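Local coordinates for protein diaminobutyrate-pyruvate transaminase and L-2,4-diaminobutyrate decarboxylase (Vibrio parahaemolyticus, PDB 2QMA) that probably decarboxylates L-2,4-diaminobutyrate with pyridoxal phosphate, as the C-terminal decarboxylase domain of a protein that also has a transaminase part, at residues T426-A431 / A467-I472. Numbering follows the deposited sequence.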
ATOM      1  N   THR A 426     -12.676  -8.495  21.797  1.00 19.61           N
ATOM      2  CA  THR A 426     -11.850  -9.691  21.989  1.00 20.12           C
ATOM      3  C   THR A 426     -12.274 -10.479  23.245  1.00 20.82           C
ATOM      4  O   THR A 426     -12.784  -9.907  24.241  1.00 19.81           O
ATOM      5  CB  THR A 426     -10.293  -9.396  22.060  1.00 20.17           C
ATOM      6  OG1 THR A 426      -9.988  -8.642  23.244  1.00 21.12           O
ATOM      7  CG2 THR A 426      -9.800  -8.648  20.827  1.00 18.86           C
ATOM      8  N   VAL A 427     -12.039 -11.792  23.203  1.00 20.39           N
ATOM      9  CA  VAL A 427     -12.263 -12.628  24.361  1.00 21.24           C
ATOM     10  C   VAL A 427     -11.024 -13.504  24.565  1.00 20.97           C
ATOM     11  O   VAL A 427     -10.558 -14.132  23.640  1.00 21.37           O
ATOM     12  CB  VAL A 427     -13.535 -13.492  24.195  1.00 21.37           C
ATOM     13  CG1 VAL A 427     -13.716 -14.458  25.384  1.00 22.91           C
ATOM     14  CG2 VAL A 427     -14.759 -12.606  24.068  1.00 21.71           C
ATOM     15  N   LEU A 428     -10.532 -13.543  25.803  1.00 20.97           N
ATOM     16  CA  LEU A 428      -9.322 -14.260  26.161  1.00 20.11           C
ATOM     17  C   LEU A 428      -9.655 -15.359  27.161  1.00 20.23           C
ATOM     18  O   LEU A 428     -10.226 -15.107  28.232  1.00 19.37           O
ATOM     19  CB  LEU A 428      -8.255 -13.287  26.716  1.00 20.70           C
ATOM     20  CG  LEU A 428      -7.779 -12.165  25.778  1.00 19.12           C
ATOM     21  CD1 LEU A 428      -6.849 -11.159  26.458  1.00 25.11           C
ATOM     22  CD2 LEU A 428      -7.097 -12.700  24.487  1.00 23.97           C
ATOM     23  N   PHE A 429      -9.325 -16.594  26.786  1.00 21.17           N
ATOM     24  CA  PHE A 429      -9.753 -17.759  27.544  1.00 21.31           C
ATOM     25  C   PHE A 429      -8.902 -18.951  27.177  1.00 21.64           C
ATOM     26  O   PHE A 429      -8.048 -18.862  26.328  1.00 22.32           O
ATOM     27  CB  PHE A 429     -11.224 -18.054  27.230  1.00 21.60           C
ATOM     28  CG  PHE A 429     -11.449 -18.630  25.852  1.00 22.48           C
ATOM     29  CD1 PHE A 429     -11.695 -20.005  25.686  1.00 23.73           C
ATOM     30  CD2 PHE A 429     -11.423 -17.816  24.728  1.00 23.16           C
ATOM     31  CE1 PHE A 429     -11.914 -20.558  24.416  1.00 24.66           C
ATOM     32  CE2 PHE A 429     -11.657 -18.349  23.447  1.00 26.09           C
ATOM     33  CZ  PHE A 429     -11.895 -19.727  23.299  1.00 23.91           C
ATOM     34  N   ARG A 430      -9.137 -20.073  27.830  1.00 21.48           N
ATOM     35  CA  ARG A 430      -8.365 -21.258  27.528  1.00 22.56           C
ATOM     36  C   ARG A 430      -9.223 -22.454  27.835  1.00 22.26           C
ATOM     37  O   ARG A 430     -10.175 -22.332  28.610  1.00 22.70           O
ATOM     38  CB  ARG A 430      -7.067 -21.282  28.341  1.00 22.03           C
ATOM     39  CG  ARG A 430      -7.243 -21.383  29.840  1.00 23.87           C
ATOM     40  CD  ARG A 430      -5.888 -21.608  30.450  1.00 26.14           C
ATOM     41  NE  ARG A 430      -5.884 -21.554  31.904  1.00 28.71           N
ATOM     42  CZ  ARG A 430      -4.771 -21.576  32.635  1.00 31.52           C
ATOM     43  NH1 ARG A 430      -3.582 -21.655  32.041  1.00 31.62           N
ATOM     44  NH2 ARG A 430      -4.840 -21.509  33.957  1.00 32.09           N
ATOM     45  N   ALA A 431      -8.949 -23.577  27.160  1.00 23.11           N
ATOM     46  CA  ALA A 431      -9.493 -24.867  27.575  1.00 23.79           C
ATOM     47  C   ALA A 431      -8.873 -25.264  28.913  1.00 24.54           C
ATOM     48  O   ALA A 431      -7.681 -25.057  29.143  1.00 23.73           O
ATOM     49  CB  ALA A 431      -9.215 -25.934  26.524  1.00 23.99           C
ATOM     50  N   ALA A 467      -3.158 -18.268  26.215  1.00 25.68           N
ATOM     51  CA  ALA A 467      -4.578 -17.984  26.086  1.00 25.02           C
ATOM     52  C   ALA A 467      -4.946 -18.161  24.628  1.00 23.81           C
ATOM     53  O   ALA A 467      -4.162 -17.832  23.741  1.00 23.71           O
ATOM     54  CB  ALA A 467      -4.886 -16.568  26.524  1.00 25.47           C
ATOM     55  N   LEU A 468      -6.134 -18.716  24.406  1.00 22.96           N
ATOM     56  CA  LEU A 468      -6.810 -18.607  23.114  1.00 22.30           C
ATOM     57  C   LEU A 468      -7.526 -17.272  23.023  1.00 21.36           C
ATOM     58  O   LEU A 468      -7.898 -16.708  24.031  1.00 22.28           O
ATOM     59  CB  LEU A 468      -7.837 -19.720  22.967  1.00 21.49           C
ATOM     60  CG  LEU A 468      -7.226 -21.132  23.084  1.00 22.70           C
ATOM     61  CD1 LEU A 468      -8.369 -22.097  23.227  1.00 19.72           C
ATOM     62  CD2 LEU A 468      -6.369 -21.450  21.864  1.00 20.41           C
ATOM     63  N   LYS A 469      -7.721 -16.804  21.795  1.00 21.64           N
ATOM     64  CA  LYS A 469      -8.369 -15.533  21.519  1.00 20.41           C
ATOM     65  C   LYS A 469      -9.393 -15.593  20.387  1.00 19.41           C
ATOM     66  O   LYS A 469      -9.132 -16.154  19.306  1.00 19.51           O
ATOM     67  CB  LYS A 469      -7.323 -14.438  21.200  1.00 21.76           C
ATOM     68  CG  LYS A 469      -7.934 -13.117  20.743  1.00 19.88           C
ATOM     69  CD  LYS A 469      -6.860 -11.982  20.660  1.00 20.22           C
ATOM     70  CE  LYS A 469      -5.885 -12.196  19.500  1.00 17.81           C
ATOM     71  NZ  LYS A 469      -4.981 -10.972  19.376  1.00 19.55           N
ATOM     72  N   PHE A 470     -10.545 -14.994  20.660  1.00 18.07           N
ATOM     73  CA  PHE A 470     -11.535 -14.631  19.670  1.00 17.98           C
ATOM     74  C   PHE A 470     -11.358 -13.112  19.473  1.00 17.94           C
ATOM     75  O   PHE A 470     -11.374 -12.336  20.452  1.00 18.24           O
ATOM     76  CB  PHE A 470     -12.987 -14.819  20.180  1.00 17.68           C
ATOM     77  CG  PHE A 470     -13.436 -16.247  20.457  1.00 17.64           C
ATOM     78  CD1 PHE A 470     -12.796 -17.369  19.921  1.00 19.86           C
ATOM     79  CD2 PHE A 470     -14.599 -16.446  21.210  1.00 17.07           C
ATOM     80  CE1 PHE A 470     -13.309 -18.695  20.186  1.00 16.98           C
ATOM     81  CE2 PHE A 470     -15.112 -17.737  21.459  1.00 18.31           C
ATOM     82  CZ  PHE A 470     -14.453 -18.856  20.963  1.00 17.20           C
ATOM     83  N   THR A 471     -11.253 -12.704  18.216  1.00 17.31           N
ATOM     84  CA  THR A 471     -11.457 -11.326  17.797  1.00 18.99           C
ATOM     85  C   THR A 471     -12.772 -11.259  17.032  1.00 17.46           C
ATOM     86  O   THR A 471     -12.859 -11.655  15.843  1.00 18.63           O
ATOM     87  CB  THR A 471     -10.262 -10.837  16.962  1.00 18.68           C
ATOM     88  OG1 THR A 471      -9.087 -10.973  17.768  1.00 19.49           O
ATOM     89  CG2 THR A 471     -10.424  -9.343  16.594  1.00 20.78           C
ATOM     90  N   ILE A 472     -13.825 -10.866  17.739  1.00 18.53           N
ATOM     91  CA  ILE A 472     -15.159 -10.847  17.136  1.00 17.85           C
ATOM     92  C   ILE A 472     -15.357  -9.618  16.241  1.00 18.08           C
ATOM     93  O   ILE A 472     -15.358  -8.463  16.708  1.00 19.56           O
ATOM     94  CB  ILE A 472     -16.290 -10.917  18.189  1.00 17.81           C
ATOM     95  CG1 ILE A 472     -16.035 -12.060  19.189  1.00 17.48           C
ATOM     96  CG2 ILE A 472     -17.666 -11.068  17.465  1.00 15.75           C
ATOM     97  CD1 ILE A 472     -16.820 -11.921  20.538  1.00 18.73           C
TER
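The carbonyl oxygen of Phe470 is gripped twice from strand 426-431: Val427 N donates a hydrogen bond to Phe470 O of 2.9 Å that lies in the carbonyl plane, and Thr426 CA brings its hydrogen to the same oxygen. Val427 O is likewise shared, accepting a hydrogen bond from Phe470 N and a longer CA-H...O contact from Lys469. Further along, Phe429 N donates to Leu468 O, while Leu468 N meets Phe429 O at 2.7 Å, short but bent at the hydrogen (134°). These bonds join the two central strands of the four-stranded antiparallel sheet of the C-terminal small domain, as in other fold-type I pyridoxal-phosphate decarboxylases. Val427, Phe429, Leu468 and Phe470 lie on one side of the sheet, where Val427 and Phe429 meet helix 389-411, Phe429 and Phe470 meet helix 479-495, and Leu468 touches Asn442 of helix 438-452. Here the Phe429 ring turns its CE2-CZ edge to the face of Phe470 in a T-shaped pair, with centroids 4.8 Å apart and planes at 62°. Phe429 CG sits between its own backbone N and carbonyl carbon (chi1 73°), a rotamer that swings the ring across toward strand 467-471. Leu468 CB rests over one face of that ring in a CH-pi contact, 4.2 Å from its centroid, and Leu468 CD1 reaches its rim at CE1. Beyond Phe470, Val427 CG2 meets Ile472 CD1 at 4.1 Å. Thr426, Leu428, Lys469 and Thr471 occupy the other side. Leu428 CD2 lies alongside the start of the Lys469 chain, 3.7 Å from Lys469 CB, while Lys469 NZ continues to a salt bridge with Asp270, whose backbone oxygen is also hydrogen-bonded to Thr426 OG1. Thr426 CG2 approaches Thr471 OG1, which is hydrogen-bonded to Ala105 O; the Thr471 side chain lies about 8 Å from that of Lys325, the predicted cofactor-attachment lysine, which carries no cofactor here.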